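Local coordinates for protein endoglucanase A (Clostridium longisporum, PDB 6Q1I) that hydrolyses internal beta-1,4-glucosidic linkages in cellulose, lichenan and barley beta-glucan, and also cleaves xylan, through its glycoside hydrolase family 5 catalytic domain, at residues A[233-238]-A[267-272]. Residues are numbered along the deposited sequence; the frame is centred on the assembly and turned at random.
Sequences VHAYSP and DSYLNT
Y269 reaches from helix 256-275 to V233 and A235, and its side chain, followed outward from CB, is a worked example of how one long aromatic residue can join a helix to a barrel strand and the chain that leads on from it, though the backbones lie well apart: the nearest CA atoms, those of V233 and Y269, are 8.4 Å apart. The CA-CB bond already points at the strand. Rotation about that bond sets CG anti to the carbonyl carbon and beside the backbone N (chi1 -58°), which carries the ring inward from the helix. One face of the ring is met by the CG2 methyl of V233, 4.2 Å above the plane and over the ring centre; the nearest ring atom, CD2, is 4.3 Å from that CG2. The contact lies between the strands of a TIM barrel, the fold of glycoside hydrolase family 5, and one of the helices packed around them: strand 229-234, the sixth, runs into a loop at its C-terminal end, and helix 256-275 precedes strand 280-285, whose I282 also touches Y269. Farther along, CE2 lies 3.9 Å from CB of A235, which approaches the ring obliquely. At the tip the environment becomes mixed, since OH of Y269 is 3.6 Å from the same A235 methyl but also has polar partners. A water 3.0 Å from OH of Y269 donates a hydrogen bond to O of H234 (2.8 Å), and E265 adds a weak bond to the hydroxyl. The CA-CB bond of H234 leads away from the helix, and its ND1 is hydrogen-bonded to Q160, a changed residue at the position of the probable proton donor.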
loop_
_atom_site.group_PDB
_atom_site.type_symbol
_atom_site.label_atom_id
_atom_site.label_comp_id
_atom_site.label_asym_id
_atom_site.label_seq_id
_atom_site.Cartn_x
_atom_site.Cartn_y
_atom_site.Cartn_z
ATOM N N VAL A 233 -6.613 -1.893 3.742
ATOM C CA VAL A 233 -6.946 -3.114 3.021
ATOM C C VAL A 233 -6.482 -2.969 1.579
ATOM O O VAL A 233 -6.325 -1.862 1.059
ATOM C CB VAL A 233 -8.447 -3.495 3.076
ATOM C CG1 VAL A 233 -8.889 -3.749 4.503
ATOM C CG2 VAL A 233 -9.312 -2.424 2.438
ATOM N N HIS A 234 -6.249 -4.116 0.942
ATOM C CA HIS A 234 -5.968 -4.206 -0.486
ATOM C C HIS A 234 -7.124 -4.960 -1.118
ATOM O O HIS A 234 -7.621 -5.940 -0.552
ATOM C CB HIS A 234 -4.639 -4.918 -0.724
ATOM C CG HIS A 234 -3.482 -4.204 -0.104
ATOM N ND1 HIS A 234 -2.237 -4.769 0.024
ATOM C CD2 HIS A 234 -3.393 -2.971 0.445
ATOM C CE1 HIS A 234 -1.430 -3.922 0.636
ATOM N NE2 HIS A 234 -2.106 -2.821 0.898
ATOM N N ALA A 235 -7.592 -4.477 -2.267
ATOM C CA ALA A 235 -8.834 -5.012 -2.833
ATOM C C ALA A 235 -8.735 -4.975 -4.361
ATOM O O ALA A 235 -9.226 -4.064 -5.041
ATOM C CB ALA A 235 -10.050 -4.242 -2.320
ATOM N N TYR A 236 -8.091 -6.006 -4.904
ATOM C CA TYR A 236 -7.994 -6.218 -6.346
ATOM C C TYR A 236 -9.294 -6.890 -6.780
ATOM O O TYR A 236 -9.364 -8.095 -7.030
ATOM C CB TYR A 236 -6.784 -7.077 -6.657
ATOM C CG TYR A 236 -5.450 -6.413 -6.401
ATOM C CD1 TYR A 236 -4.808 -6.523 -5.169
ATOM C CD2 TYR A 236 -4.817 -5.688 -7.397
ATOM C CE1 TYR A 236 -3.583 -5.938 -4.954
ATOM C CE2 TYR A 236 -3.594 -5.109 -7.193
ATOM C CZ TYR A 236 -2.977 -5.225 -5.973
ATOM O OH TYR A 236 -1.742 -4.654 -5.788
ATOM N N SER A 237 -10.336 -6.070 -6.893
ATOM C CA SER A 237 -11.682 -6.587 -7.017
ATOM C C SER A 237 -12.319 -6.178 -8.332
ATOM O O SER A 237 -12.051 -5.093 -8.854
ATOM C CB SER A 237 -12.538 -6.053 -5.869
ATOM O OG SER A 237 -11.955 -6.455 -4.645
ATOM N N PRO A 238 -13.167 -7.051 -8.907
ATOM C CA PRO A 238 -13.445 -8.423 -8.459
ATOM C C PRO A 238 -12.291 -9.342 -8.893
ATOM O O PRO A 238 -11.793 -9.217 -10.012
ATOM C CB PRO A 238 -14.756 -8.761 -9.163
ATOM C CG PRO A 238 -14.713 -7.936 -10.433
ATOM C CD PRO A 238 -13.960 -6.682 -10.096
ATOM N N ASP A 267 -19.110 -0.703 0.653
ATOM C CA ASP A 267 -19.914 -0.423 1.842
ATOM C C ASP A 267 -19.380 -1.190 3.053
ATOM O O ASP A 267 -19.317 -0.651 4.164
ATOM C CB ASP A 267 -21.379 -0.826 1.618
ATOM C CG ASP A 267 -22.165 0.158 0.763
ATOM O OD1 ASP A 267 -21.691 1.280 0.496
ATOM O OD2 ASP A 267 -23.293 -0.219 0.375
ATOM N N SER A 268 -19.018 -2.461 2.861
ATOM C CA SER A 268 -18.527 -3.254 3.986
ATOM C C SER A 268 -17.235 -2.675 4.557
ATOM O O SER A 268 -17.041 -2.670 5.778
ATOM C CB SER A 268 -18.362 -4.728 3.597
ATOM O OG SER A 268 -17.142 -4.972 2.907
ATOM N N TYR A 269 -16.359 -2.144 3.701
ATOM C CA TYR A 269 -15.140 -1.514 4.201
ATOM C C TYR A 269 -15.471 -0.242 4.972
ATOM O O TYR A 269 -15.028 -0.058 6.112
ATOM C CB TYR A 269 -14.189 -1.193 3.046
ATOM C CG TYR A 269 -13.753 -2.376 2.197
ATOM C CD1 TYR A 269 -13.811 -3.685 2.678
ATOM C CD2 TYR A 269 -13.301 -2.182 0.904
ATOM C CE1 TYR A 269 -13.416 -4.756 1.895
ATOM C CE2 TYR A 269 -12.890 -3.247 0.117
ATOM C CZ TYR A 269 -12.958 -4.531 0.613
ATOM O OH TYR A 269 -12.562 -5.596 -0.167
ATOM N N LEU A 270 -16.246 0.654 4.359
ATOM C CA LEU A 270 -16.601 1.903 5.022
ATOM C C LEU A 270 -17.245 1.625 6.366
ATOM O O LEU A 270 -16.816 2.143 7.409
ATOM C CB LEU A 270 -17.579 2.678 4.140
ATOM C CG LEU A 270 -18.226 3.900 4.795
ATOM C CD1 LEU A 270 -17.165 4.931 5.142
ATOM C CD2 LEU A 270 -19.282 4.491 3.888
ATOM N N ASN A 271 -18.282 0.794 6.358
ATOM C CA ASN A 271 -19.141 0.678 7.522
ATOM C C ASN A 271 -18.488 -0.154 8.617
ATOM O O ASN A 271 -18.655 0.144 9.803
ATOM C CB ASN A 271 -20.504 0.108 7.122
ATOM C CG ASN A 271 -21.263 1.012 6.146
ATOM O OD1 ASN A 271 -20.947 2.185 5.989
ATOM N ND2 ASN A 271 -22.260 0.455 5.484
ATOM N N THR A 272 -17.728 -1.188 8.254
ATOM C CA THR A 272 -17.070 -1.982 9.282
ATOM C C THR A 272 -16.026 -1.148 10.006
ATOM O O THR A 272 -15.982 -1.124 11.241
ATOM C CB THR A 272 -16.425 -3.237 8.692
ATOM O OG1 THR A 272 -17.417 -4.063 8.078
ATOM C CG2 THR A 272 -15.742 -4.034 9.796
HETATM O O HOH W 1 -10.019 -7.117 0.193
#